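Local atomic coordinates of type II restriction enzyme NlaIV (Neisseria lactamica, PDB entry 6QM2), a protein that recognises the double-stranded DNA sequence 5'-GGNNCC-3' and cleaves it at its centre, giving blunt-ended fragments with terminal 5'-phosphates. Residues Trp144-Val148 with Trp149-Arg153; Glu52-Gly55 with Gly56-Lys60; His237-Ala240 with His241-Lys245; Lys15-Glu19 with Glu20-Ser24. All blocks are in the same frame, centred on the assembly; numbering follows the deposited sequence.

Interaction 1: residues Trp144-Val148 with Trp149-Arg153; sequences WLKKV and WQITR
At the turn that follows strand 138-147, the amide side chain of Gln150 folds back onto the backbone of Lys147. Gln150 OE1 accepts a hydrogen bond from Lys147 N at 2.9 Å; the N-H...O angle of 169° is nearly straight, and the donor lies in the amide plane on a lone pair of the oxygen. Chi1 of Gln150, -66°, sets CG beside its own backbone N, and the extended chain beyond carries the amide back to the strand. Strand 138-147 is one of this chain's two outermost in the five-stranded mixed sheet of a PDDEXK-clan protein. The backbone of Lys146 pairs there with Tyr125, and the next amide, that of Lys147, goes to the Gln150 side chain. The Lys146 side chain crosses that of Gln150 at about a right angle, and Lys146 CB packs on Ile151 CG2 at 3.6 Å. Nearby, Lys147 and Trp149 lie side by side, pointing the same way: Lys147 CB sits over a face of the indole, 3.7 Å from the centroid of its five-membered ring, a CH-pi contact. The chain of Lys147 then leads off to a salt bridge with Asp124. Val148 O takes a hydrogen bond from Thr152 OG1 at 2.9 Å, and a weak one from Ile151 N at 3.4 Å. Phe194 of helix 191-204 packs against Val148, Trp149 and Thr152.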
loop_
_atom_site.group_PDB
_atom_site.type_symbol
_atom_site.label_atom_id
_atom_site.label_comp_id
_atom_site.label_asym_id
_atom_site.label_seq_id
_atom_site.Cartn_x
_atom_site.Cartn_y
_atom_site.Cartn_z
ATOM N N TRP A 144 12.034 -18.083 -11.730
ATOM C CA TRP A 144 12.743 -19.205 -11.114
ATOM C C TRP A 144 11.777 -20.182 -10.456
ATOM O O TRP A 144 10.696 -19.791 -10.007
ATOM C CB TRP A 144 13.702 -18.713 -10.031
ATOM C CG TRP A 144 14.838 -17.856 -10.491
ATOM C CD1 TRP A 144 16.039 -18.280 -10.982
ATOM C CD2 TRP A 144 14.902 -16.426 -10.449
ATOM N NE1 TRP A 144 16.843 -17.201 -11.263
ATOM C CE2 TRP A 144 16.170 -16.051 -10.947
ATOM C CE3 TRP A 144 14.007 -15.424 -10.047
ATOM C CZ2 TRP A 144 16.567 -14.713 -11.054
ATOM C CZ3 TRP A 144 14.404 -14.092 -10.153
ATOM C CH2 TRP A 144 15.673 -13.751 -10.650
ATOM N N LEU A 145 12.187 -21.450 -10.412
ATOM C CA LEU A 145 11.560 -22.469 -9.569
ATOM C C LEU A 145 12.658 -23.054 -8.693
ATOM O O LEU A 145 13.563 -23.726 -9.194
ATOM C CB LEU A 145 10.897 -23.562 -10.412
ATOM C CG LEU A 145 10.006 -24.547 -9.640
ATOM C CD1 LEU A 145 8.738 -23.869 -9.133
ATOM C CD2 LEU A 145 9.656 -25.742 -10.507
ATOM N N LYS A 146 12.590 -22.773 -7.393
ATOM C CA LYS A 146 13.651 -23.144 -6.454
ATOM C C LYS A 146 13.075 -23.738 -5.168
ATOM O O LYS A 146 11.904 -23.527 -4.846
ATOM C CB LYS A 146 14.499 -21.912 -6.112
ATOM C CG LYS A 146 15.220 -21.264 -7.293
ATOM C CD LYS A 146 16.604 -21.860 -7.512
ATOM C CE LYS A 146 17.065 -21.694 -8.952
ATOM N NZ LYS A 146 18.451 -22.202 -9.135
ATOM N N LYS A 147 13.910 -24.491 -4.452
ATOM C CA LYS A 147 13.601 -24.951 -3.089
ATOM C C LYS A 147 14.043 -23.888 -2.084
ATOM O O LYS A 147 14.854 -23.024 -2.413
ATOM C CB LYS A 147 14.299 -26.288 -2.781
ATOM C CG LYS A 147 13.459 -27.530 -3.053
ATOM C CD LYS A 147 13.106 -27.694 -4.525
ATOM C CE LYS A 147 12.394 -29.016 -4.783
ATOM N NZ LYS A 147 11.097 -29.141 -4.061
ATOM N N VAL A 148 13.517 -23.961 -0.861
ATOM C CA VAL A 148 13.867 -23.000 0.207
ATOM C C VAL A 148 15.373 -22.957 0.501
ATOM O O VAL A 148 15.921 -21.891 0.764
ATOM C CB VAL A 148 13.071 -23.261 1.523
ATOM C CG1 VAL A 148 13.496 -24.560 2.209
ATOM C CG2 VAL A 148 13.203 -22.084 2.481
ATOM N N TRP A 149 16.024 -24.116 0.447
ATOM C CA TRP A 149 17.472 -24.224 0.685
ATOM C C TRP A 149 18.313 -23.599 -0.439
ATOM O O TRP A 149 19.444 -23.181 -0.199
ATOM C CB TRP A 149 17.910 -25.683 0.979
ATOM C CG TRP A 149 17.413 -26.761 0.029
ATOM C CD1 TRP A 149 16.245 -27.478 0.135
ATOM C CD2 TRP A 149 18.082 -27.262 -1.132
ATOM N NE1 TRP A 149 16.136 -28.369 -0.902
ATOM C CE2 TRP A 149 17.250 -28.263 -1.694
ATOM C CE3 TRP A 149 19.297 -26.957 -1.763
ATOM C CZ2 TRP A 149 17.598 -28.964 -2.857
ATOM C CZ3 TRP A 149 19.645 -27.654 -2.926
ATOM C CH2 TRP A 149 18.796 -28.648 -3.457
ATOM N N GLN A 150 17.760 -23.524 -1.649
ATOM C CA GLN A 150 18.440 -22.891 -2.791
ATOM C C GLN A 150 18.411 -21.355 -2.775
ATOM O O GLN A 150 19.200 -20.720 -3.477
ATOM C CB GLN A 150 17.846 -23.389 -4.117
ATOM C CG GLN A 150 18.090 -24.864 -4.396
ATOM C CD GLN A 150 17.496 -25.304 -5.719
ATOM O OE1 GLN A 150 16.298 -25.152 -5.958
ATOM N NE2 GLN A 150 18.335 -25.852 -6.587
ATOM N N ILE A 151 17.512 -20.762 -1.992
ATOM C CA ILE A 151 17.369 -19.303 -1.939
ATOM C C ILE A 151 17.718 -18.703 -0.573
ATOM O O ILE A 151 17.393 -17.546 -0.318
ATOM C CB ILE A 151 15.952 -18.858 -2.391
ATOM C CG1 ILE A 151 14.870 -19.263 -1.376
ATOM C CG2 ILE A 151 15.638 -19.443 -3.762
ATOM C CD1 ILE A 151 13.475 -18.831 -1.773
ATOM N N THR A 152 18.372 -19.474 0.296
ATOM C CA THR A 152 18.836 -18.970 1.592
ATOM C C THR A 152 20.298 -19.319 1.802
ATOM O O THR A 152 20.852 -20.179 1.116
ATOM C CB THR A 152 18.023 -19.533 2.777
ATOM O OG1 THR A 152 17.912 -20.955 2.653
ATOM C CG2 THR A 152 16.640 -18.915 2.822
ATOM N N ARG A 153 20.901 -18.634 2.766
ATOM C CA ARG A 153 22.316 -18.773 3.078
ATOM C C ARG A 153 22.542 -18.543 4.567
ATOM O O ARG A 153 21.589 -18.343 5.327
ATOM C CB ARG A 153 23.123 -17.767 2.249
ATOM C CG ARG A 153 22.710 -16.306 2.418
ATOM C CD ARG A 153 23.848 -15.365 2.043
ATOM N NE ARG A 153 23.404 -13.982 1.855
ATOM C CZ ARG A 153 23.150 -13.102 2.827
ATOM N NH1 ARG A 153 23.277 -13.424 4.117
ATOM N NH2 ARG A 153 22.752 -11.873 2.500
#

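Interaction 2: residues Glu52-Gly55 with Gly56-Lys60; sequences EWLG and GWLRK
Trp57 CB lies over one face of the Trp53 indole and also packs on the backbone, 3.5 Å from Trp53 O. CG stands anti to the backbone N (chi1 178°), and the indole extends outward from there with Leu54 alongside. At one flank Trp57 CD1 meets Trp53 CH2 at 4.1 Å; at the other Trp57 CE3 meets Leu54 CD1, also at 4.1 Å. The indoles, turned by 29° and slid apart, overlap little, the Trp53 six-membered and Trp57 five-membered ring centroids lying 5.3 Å apart. Leu58 CG lies at the edge of the Trp57 ring, in its plane. The pitch of helix 44-60 sets Leu54 and Trp53 beside Trp57; of its i to i-4 bonds, Leu58 N reaches Leu54 O at 2.8 Å, with an N-H...O angle of 170°. The indole nitrogen, Trp57 NE1, makes a weak hydrogen bond to Glu20 OE1 in the loop after helix 9-18. Trp53 NE1 instead faces the dimer partner, donating to the backbone oxygens of Leu33 and Val36 of the second subunit. On another side of the helix the bend at chi3 of Arg59 brings a face of its guanidinium over Gly55 O, which accepts from Arg59 N at 3.0 Å.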
loop_
_atom_site.group_PDB
_atom_site.type_symbol
_atom_site.label_atom_id
_atom_site.label_comp_id
_atom_site.label_asym_id
_atom_site.label_seq_id
_atom_site.Cartn_x
_atom_site.Cartn_y
_atom_site.Cartn_z
ATOM N N GLU A 52 -1.854 -13.262 -7.001
ATOM C CA GLU A 52 -3.276 -13.292 -7.368
ATOM C C GLU A 52 -3.444 -13.631 -8.851
ATOM O O GLU A 52 -4.374 -14.346 -9.229
ATOM C CB GLU A 52 -3.965 -11.943 -7.084
ATOM C CG GLU A 52 -3.815 -11.378 -5.673
ATOM C CD GLU A 52 -4.353 -12.302 -4.602
ATOM O OE1 GLU A 52 -5.591 -12.393 -4.473
ATOM O OE2 GLU A 52 -3.538 -12.923 -3.886
ATOM N N TRP A 53 -2.546 -13.095 -9.677
ATOM C CA TRP A 53 -2.554 -13.315 -11.124
ATOM C C TRP A 53 -2.294 -14.765 -11.507
ATOM O O TRP A 53 -2.951 -15.289 -12.408
ATOM C CB TRP A 53 -1.522 -12.409 -11.808
ATOM C CG TRP A 53 -1.375 -12.649 -13.277
ATOM C CD1 TRP A 53 -2.087 -12.060 -14.278
ATOM C CD2 TRP A 53 -0.458 -13.547 -13.910
ATOM N NE1 TRP A 53 -1.670 -12.532 -15.497
ATOM C CE2 TRP A 53 -0.670 -13.447 -15.300
ATOM C CE3 TRP A 53 0.520 -14.429 -13.435
ATOM C CZ2 TRP A 53 0.067 -14.194 -16.228
ATOM C CZ3 TRP A 53 1.257 -15.172 -14.360
ATOM C CH2 TRP A 53 1.023 -15.049 -15.740
ATOM N N LEU A 54 -1.325 -15.400 -10.848
ATOM C CA LEU A 54 -1.073 -16.824 -11.060
ATOM C C LEU A 54 -2.314 -17.631 -10.689
ATOM O O LEU A 54 -2.666 -18.576 -11.387
ATOM C CB LEU A 54 0.132 -17.310 -10.259
ATOM C CG LEU A 54 0.642 -18.695 -10.662
ATOM C CD1 LEU A 54 1.392 -18.634 -11.984
ATOM C CD2 LEU A 54 1.532 -19.279 -9.579
ATOM N N GLY A 55 -2.975 -17.238 -9.600
ATOM C CA GLY A 55 -4.294 -17.762 -9.242
ATOM C C GLY A 55 -5.279 -17.717 -10.399
ATOM O O GLY A 55 -5.899 -18.724 -10.729
ATOM N N GLY A 56 -5.400 -16.549 -11.027
ATOM C CA GLY A 56 -6.247 -16.379 -12.207
ATOM C C GLY A 56 -5.793 -17.174 -13.421
ATOM O O GLY A 56 -6.622 -17.674 -14.175
ATOM N N TRP A 57 -4.478 -17.279 -13.610
ATOM C CA TRP A 57 -3.887 -18.051 -14.716
ATOM C C TRP A 57 -4.129 -19.547 -14.577
ATOM O O TRP A 57 -4.424 -20.222 -15.561
ATOM C CB TRP A 57 -2.383 -17.786 -14.787
ATOM C CG TRP A 57 -1.633 -18.545 -15.846
ATOM C CD1 TRP A 57 -1.361 -18.122 -17.110
ATOM C CD2 TRP A 57 -1.018 -19.833 -15.711
ATOM N NE1 TRP A 57 -0.624 -19.068 -17.781
ATOM C CE2 TRP A 57 -0.400 -20.131 -16.947
ATOM C CE3 TRP A 57 -0.934 -20.769 -14.669
ATOM C CZ2 TRP A 57 0.296 -21.326 -17.175
ATOM C CZ3 TRP A 57 -0.238 -21.963 -14.896
ATOM C CH2 TRP A 57 0.366 -22.227 -16.141
ATOM N N LEU A 58 -3.966 -20.066 -13.362
ATOM C CA LEU A 58 -4.299 -21.458 -13.072
ATOM C C LEU A 58 -5.792 -21.713 -13.297
ATOM O O LEU A 58 -6.168 -22.689 -13.948
ATOM C CB LEU A 58 -3.937 -21.819 -11.626
ATOM C CG LEU A 58 -2.465 -21.835 -11.207
ATOM C CD1 LEU A 58 -2.367 -21.875 -9.689
ATOM C CD2 LEU A 58 -1.713 -23.002 -11.826
ATOM N N ARG A 59 -6.627 -20.817 -12.772
ATOM C CA ARG A 59 -8.084 -20.978 -12.818
ATOM C C ARG A 59 -8.631 -20.885 -14.253
ATOM O O ARG A 59 -9.610 -21.557 -14.584
ATOM C CB ARG A 59 -8.761 -19.955 -11.886
ATOM C CG ARG A 59 -10.098 -20.389 -11.294
ATOM C CD ARG A 59 -10.395 -19.695 -9.963
ATOM N NE ARG A 59 -10.025 -18.273 -9.991
ATOM C CZ ARG A 59 -9.078 -17.676 -9.256
ATOM N NH1 ARG A 59 -8.351 -18.336 -8.351
ATOM N NH2 ARG A 59 -8.862 -16.372 -9.419
ATOM N N LYS A 60 -7.983 -20.075 -15.095
ATOM C CA LYS A 60 -8.349 -19.951 -16.513
ATOM C C LYS A 60 -7.852 -21.116 -17.373
ATOM O O LYS A 60 -8.443 -21.400 -18.413
ATOM C CB LYS A 60 -7.843 -18.627 -17.100
ATOM C CG LYS A 60 -8.497 -18.254 -18.426
ATOM C CD LYS A 60 -8.166 -16.833 -18.851
ATOM C CE LYS A 60 -9.095 -16.346 -19.954
ATOM N NZ LYS A 60 -8.985 -14.875 -20.146
#

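Interaction 3: residues His237-Ala240 with His241-Lys245; sequences HEIA and HKYKK
Chi1 of His241, 68°, places its CG between the backbone N and the carbonyl carbon and swings the imidazole edge back to Glu238, with His241 CD2 3.1 Å from Glu238 O. The chain of Lys242 bends at chi3 (-68°), folding over the preceding turn, and Lys242 CE comes to 4.0 Å from Ile239 CB. Tyr243 presents CE2 to Ile239 CD1 at 4.3 Å. Beneath these side chains the short helix 236-239 runs into a turn. Lys242 N bonds Ile239 O at 3.1 Å. Ala240 O is gripped twice, by Tyr243 N at 2.9 Å and by Lys244 N at 3.1 Å. A water bridges the backbone a turn earlier, accepting from His241 N at 2.8 Å and donating to His237 O, so it stands in for a direct helical bond. Asp193 forms a salt bridge with Lys242 NZ and accepts a hydrogen bond from Tyr243 OH; Glu189 pairs with the same lysine. Two carboxylates on one ammonium group imply that Lys242 probably stays protonated, tying this C-terminal turn electrostatically to the region of helix 191-204.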
loop_
_atom_site.group_PDB
_atom_site.type_symbol
_atom_site.label_atom_id
_atom_site.label_comp_id
_atom_site.label_asym_id
_atom_site.label_seq_id
_atom_site.Cartn_x
_atom_site.Cartn_y
_atom_site.Cartn_z
ATOM N N HIS A 237 28.677 -26.970 13.098
ATOM C CA HIS A 237 30.101 -26.703 13.309
ATOM C C HIS A 237 31.002 -27.330 12.231
ATOM O O HIS A 237 31.958 -26.700 11.788
ATOM C CB HIS A 237 30.532 -27.181 14.702
ATOM C CG HIS A 237 31.876 -26.676 15.125
ATOM N ND1 HIS A 237 32.058 -25.427 15.682
ATOM C CD2 HIS A 237 33.102 -27.250 15.075
ATOM C CE1 HIS A 237 33.338 -25.254 15.955
ATOM N NE2 HIS A 237 33.994 -26.345 15.598
ATOM N N GLU A 238 30.682 -28.554 11.809
ATOM C CA GLU A 238 31.447 -29.246 10.761
ATOM C C GLU A 238 31.310 -28.604 9.377
ATOM O O GLU A 238 32.290 -28.537 8.637
ATOM C CB GLU A 238 31.051 -30.733 10.673
ATOM C CG GLU A 238 31.406 -31.570 11.898
ATOM C CD GLU A 238 32.896 -31.588 12.211
ATOM O OE1 GLU A 238 33.253 -31.489 13.406
ATOM O OE2 GLU A 238 33.715 -31.690 11.269
ATOM N N ILE A 239 30.108 -28.139 9.035
ATOM C CA ILE A 239 29.823 -27.621 7.682
ATOM C C ILE A 239 29.808 -26.095 7.555
ATOM O O ILE A 239 29.716 -25.576 6.439
ATOM C CB ILE A 239 28.492 -28.178 7.111
ATOM C CG1 ILE A 239 27.286 -27.813 7.993
ATOM C CG2 ILE A 239 28.586 -29.685 6.938
ATOM C CD1 ILE A 239 25.967 -27.869 7.254
ATOM N N ALA A 240 29.898 -25.386 8.681
ATOM C CA ALA A 240 29.822 -23.915 8.695
ATOM C C ALA A 240 30.810 -23.249 7.743
ATOM O O ALA A 240 30.451 -22.284 7.071
ATOM C CB ALA A 240 30.017 -23.377 10.108
ATOM N N HIS A 241 32.035 -23.779 7.674
ATOM C CA HIS A 241 33.095 -23.221 6.817
ATOM C C HIS A 241 32.695 -23.032 5.341
ATOM O O HIS A 241 33.147 -22.084 4.698
ATOM C CB HIS A 241 34.383 -24.056 6.909
ATOM C CG HIS A 241 34.277 -25.424 6.306
ATOM N ND1 HIS A 241 34.410 -25.652 4.953
ATOM C CD2 HIS A 241 34.069 -26.636 6.872
ATOM C CE1 HIS A 241 34.275 -26.943 4.710
ATOM N NE2 HIS A 241 34.070 -27.563 5.858
ATOM N N LYS A 242 31.848 -23.918 4.821
ATOM C CA LYS A 242 31.367 -23.815 3.435
ATOM C C LYS A 242 30.526 -22.558 3.175
ATOM O O LYS A 242 30.446 -22.098 2.032
ATOM C CB LYS A 242 30.529 -25.043 3.054
ATOM C CG LYS A 242 31.271 -26.374 3.073
ATOM C CD LYS A 242 30.478 -27.482 2.388
ATOM C CE LYS A 242 29.227 -27.864 3.167
ATOM N NZ LYS A 242 28.478 -28.975 2.521
ATOM N N TYR A 243 29.898 -22.028 4.229
ATOM C CA TYR A 243 28.915 -20.942 4.126
ATOM C C TYR A 243 29.331 -19.597 4.759
ATOM O O TYR A 243 28.717 -18.566 4.468
ATOM C CB TYR A 243 27.587 -21.446 4.711
ATOM C CG TYR A 243 27.101 -22.695 3.999
ATOM C CD1 TYR A 243 26.729 -22.645 2.654
ATOM C CD2 TYR A 243 27.051 -23.931 4.651
ATOM C CE1 TYR A 243 26.309 -23.782 1.982
ATOM C CE2 TYR A 243 26.623 -25.077 3.985
ATOM C CZ TYR A 243 26.252 -24.996 2.649
ATOM O OH TYR A 243 25.822 -26.113 1.963
ATOM N N LYS A 244 30.360 -19.606 5.607
ATOM C CA LYS A 244 30.877 -18.389 6.243
ATOM C C LYS A 244 32.061 -17.864 5.425
ATOM O O LYS A 244 32.318 -18.352 4.321
ATOM C CB LYS A 244 31.310 -18.694 7.684
ATOM C CG LYS A 244 30.206 -19.222 8.590
ATOM C CD LYS A 244 29.247 -18.137 9.060
ATOM C CE LYS A 244 28.376 -18.666 10.192
ATOM N NZ LYS A 244 27.429 -17.654 10.719
ATOM N N LYS A 245 32.759 -16.860 5.961
ATOM C CA LYS A 245 34.032 -16.389 5.409
ATOM C C LYS A 245 35.177 -17.144 6.092
ATOM O O LYS A 245 36.019 -17.741 5.418
ATOM C CB LYS A 245 34.226 -14.878 5.619
ATOM C CG LYS A 245 33.158 -13.962 5.015
ATOM C CD LYS A 245 31.862 -13.830 5.815
ATOM C CE LYS A 245 32.061 -13.478 7.287
ATOM N NZ LYS A 245 30.772 -13.280 8.005
HETATM O O HOH W 1 33.237 -25.299 9.638
#

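Interaction 4: residues Lys15-Glu19 with Glu20-Ser24; sequences KLLDE and EKILS
Leu17 CD1 touches two residues beyond the end of its helix: Ile22 CG2 at 4.1 Å and Leu23 CG at 4.0 Å. The Leu17 side chain runs across that of Ile22 at about a right angle and meets Leu23 more obliquely, so a single methyl serves both. Ile22 is turned with CG1 anti to its backbone N (chi1 -160°), which puts CG2 between the N and the carbonyl carbon, the branch that faces Leu17 and lies 3.5 Å from Leu16 O. The chain leaves helix 9-18 through Lys21, whose positive phi of 60° is the hallmark of a left-handed helix ending. Apolar contact across such an ending recalls the Schellman motif, but the bonding here is wider: Ile22 N reaches six residues back to Leu16 O, at 3.1 Å. The last turn is broadened as well. Lys15 O takes both Glu19 N, at 2.8 Å, and Glu20 N, at 3.1 Å, the two donors arriving from opposite faces of its carbonyl plane. Glu20 CB packs on Leu16 O at 3.4 Å; from there CG extends anti to the backbone N and the chain bends at chi2 (67°), carrying the carboxylate away from the helix end. OE1 forms a salt bridge with Arg61, and OE2 accepts from the backbone N of Asp35 of the second subunit. The extended Lys21 chain passes Asp18 O, with Lys21 CG at 3.5 Å. Leu143 of strand 138-147 packs against both Leu17 and Ile22.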
loop_
_atom_site.group_PDB
_atom_site.type_symbol
_atom_site.label_atom_id
_atom_site.label_comp_id
_atom_site.label_asym_id
_atom_site.label_seq_id
_atom_site.Cartn_x
_atom_site.Cartn_y
_atom_site.Cartn_z
ATOM N N LYS A 15 5.431 -24.385 -18.428
ATOM C CA LYS A 15 4.298 -23.885 -19.210
ATOM C C LYS A 15 4.339 -22.360 -19.314
ATOM O O LYS A 15 4.224 -21.814 -20.412
ATOM C CB LYS A 15 2.956 -24.354 -18.631
ATOM C CG LYS A 15 1.775 -24.059 -19.543
ATOM C CD LYS A 15 0.499 -24.781 -19.131
ATOM C CE LYS A 15 -0.515 -24.759 -20.269
ATOM N NZ LYS A 15 -1.920 -24.919 -19.810
ATOM N N LEU A 16 4.522 -21.681 -18.180
ATOM C CA LEU A 16 4.684 -20.219 -18.162
ATOM C C LEU A 16 5.846 -19.749 -19.038
ATOM O O LEU A 16 5.746 -18.733 -19.724
ATOM C CB LEU A 16 4.903 -19.706 -16.734
ATOM C CG LEU A 16 3.712 -19.752 -15.777
ATOM C CD1 LEU A 16 4.182 -19.501 -14.352
ATOM C CD2 LEU A 16 2.638 -18.750 -16.176
ATOM N N LEU A 17 6.941 -20.500 -19.017
ATOM C CA LEU A 17 8.160 -20.108 -19.718
ATOM C C LEU A 17 8.014 -20.244 -21.245
ATOM O O LEU A 17 8.395 -19.330 -21.982
ATOM C CB LEU A 17 9.358 -20.921 -19.195
ATOM C CG LEU A 17 10.703 -20.208 -19.037
ATOM C CD1 LEU A 17 10.594 -19.007 -18.108
ATOM C CD2 LEU A 17 11.743 -21.188 -18.514
ATOM N N ASP A 18 7.438 -21.362 -21.700
ATOM C CA ASP A 18 7.364 -21.715 -23.135
ATOM C C ASP A 18 6.022 -21.412 -23.815
ATOM O O ASP A 18 5.994 -20.954 -24.961
ATOM C CB ASP A 18 7.667 -23.206 -23.321
ATOM C CG ASP A 18 8.967 -23.633 -22.656
ATOM O OD1 ASP A 18 9.917 -22.820 -22.594
ATOM O OD2 ASP A 18 9.037 -24.791 -22.197
ATOM N N GLU A 19 4.924 -21.680 -23.111
ATOM C CA GLU A 19 3.574 -21.607 -23.678
ATOM C C GLU A 19 2.957 -20.211 -23.496
ATOM O O GLU A 19 2.412 -19.639 -24.441
ATOM C CB GLU A 19 2.697 -22.692 -23.037
ATOM C CG GLU A 19 1.606 -23.262 -23.933
ATOM C CD GLU A 19 1.044 -24.584 -23.422
ATOM O OE1 GLU A 19 1.836 -25.471 -23.020
ATOM O OE2 GLU A 19 -0.196 -24.744 -23.434
ATOM N N GLU A 20 3.044 -19.678 -22.278
ATOM C CA GLU A 20 2.643 -18.293 -21.979
ATOM C C GLU A 20 3.635 -17.275 -22.556
ATOM O O GLU A 20 3.236 -16.167 -22.917
ATOM C CB GLU A 20 2.528 -18.094 -20.458
ATOM C CG GLU A 20 2.089 -16.714 -19.979
ATOM C CD GLU A 20 0.665 -16.375 -20.360
ATOM O OE1 GLU A 20 -0.236 -17.203 -20.111
ATOM O OE2 GLU A 20 0.444 -15.272 -20.896
ATOM N N LYS A 21 4.916 -17.660 -22.621
ATOM C CA LYS A 21 6.024 -16.776 -23.020
ATOM C C LYS A 21 6.103 -15.588 -22.059
ATOM O O LYS A 21 5.991 -14.427 -22.456
ATOM C CB LYS A 21 5.904 -16.336 -24.490
ATOM C CG LYS A 21 6.012 -17.484 -25.487
ATOM C CD LYS A 21 5.219 -17.217 -26.759
ATOM C CE LYS A 21 5.153 -18.445 -27.652
ATOM N NZ LYS A 21 3.975 -18.380 -28.559
ATOM N N ILE A 22 6.290 -15.920 -20.784
ATOM C CA ILE A 22 6.264 -14.949 -19.687
ATOM C C ILE A 22 7.426 -13.944 -19.747
ATOM O O ILE A 22 7.244 -12.782 -19.383
ATOM C CB ILE A 22 6.224 -15.672 -18.306
ATOM C CG1 ILE A 22 5.717 -14.748 -17.186
ATOM C CG2 ILE A 22 7.580 -16.280 -17.949
ATOM C CD1 ILE A 22 4.213 -14.592 -17.150
ATOM N N LEU A 23 8.595 -14.375 -20.223
ATOM C CA LEU A 23 9.780 -13.506 -20.267
ATOM C C LEU A 23 9.649 -12.350 -21.261
ATOM O O LEU A 23 10.148 -11.253 -21.005
ATOM C CB LEU A 23 11.040 -14.315 -20.584
ATOM C CG LEU A 23 11.440 -15.395 -19.577
ATOM C CD1 LEU A 23 12.751 -16.031 -20.017
ATOM C CD2 LEU A 23 11.556 -14.845 -18.159
ATOM N N SER A 24 8.981 -12.605 -22.383
ATOM C CA SER A 24 8.722 -11.585 -23.405
ATOM C C SER A 24 7.347 -10.902 -23.267
ATOM O O SER A 24 7.027 -10.007 -24.050
ATOM C CB SER A 24 8.866 -12.217 -24.796
ATOM O OG SER A 24 8.130 -13.425 -24.880
#

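How the interactions relate
Interactions 2 and 4 form one packed unit, although their centres are 14 Å apart: Trp57 CE2 meets Leu16 CD2 at 3.4 Å and Trp53 CH2 meets Ile22 CD1 at 3.5 Å. Both also contact the second subunit, unlike interactions 1 and 3. Strand 138-147 connects 4 to 1, since Leu143 lies just before 144-148; nearest atoms of the two are about 7 Å apart. Interactions 1 and 3 approach to about 6 Å and share Phe188, which touches Thr152 and Tyr243. Interaction 3 lies about 41 Å, centre to centre, from interaction 2. The bound sodium and potassium ions lie about 11 and 12 Å from the Glu52 side chain, and about 13 and 10 Å from Val148's.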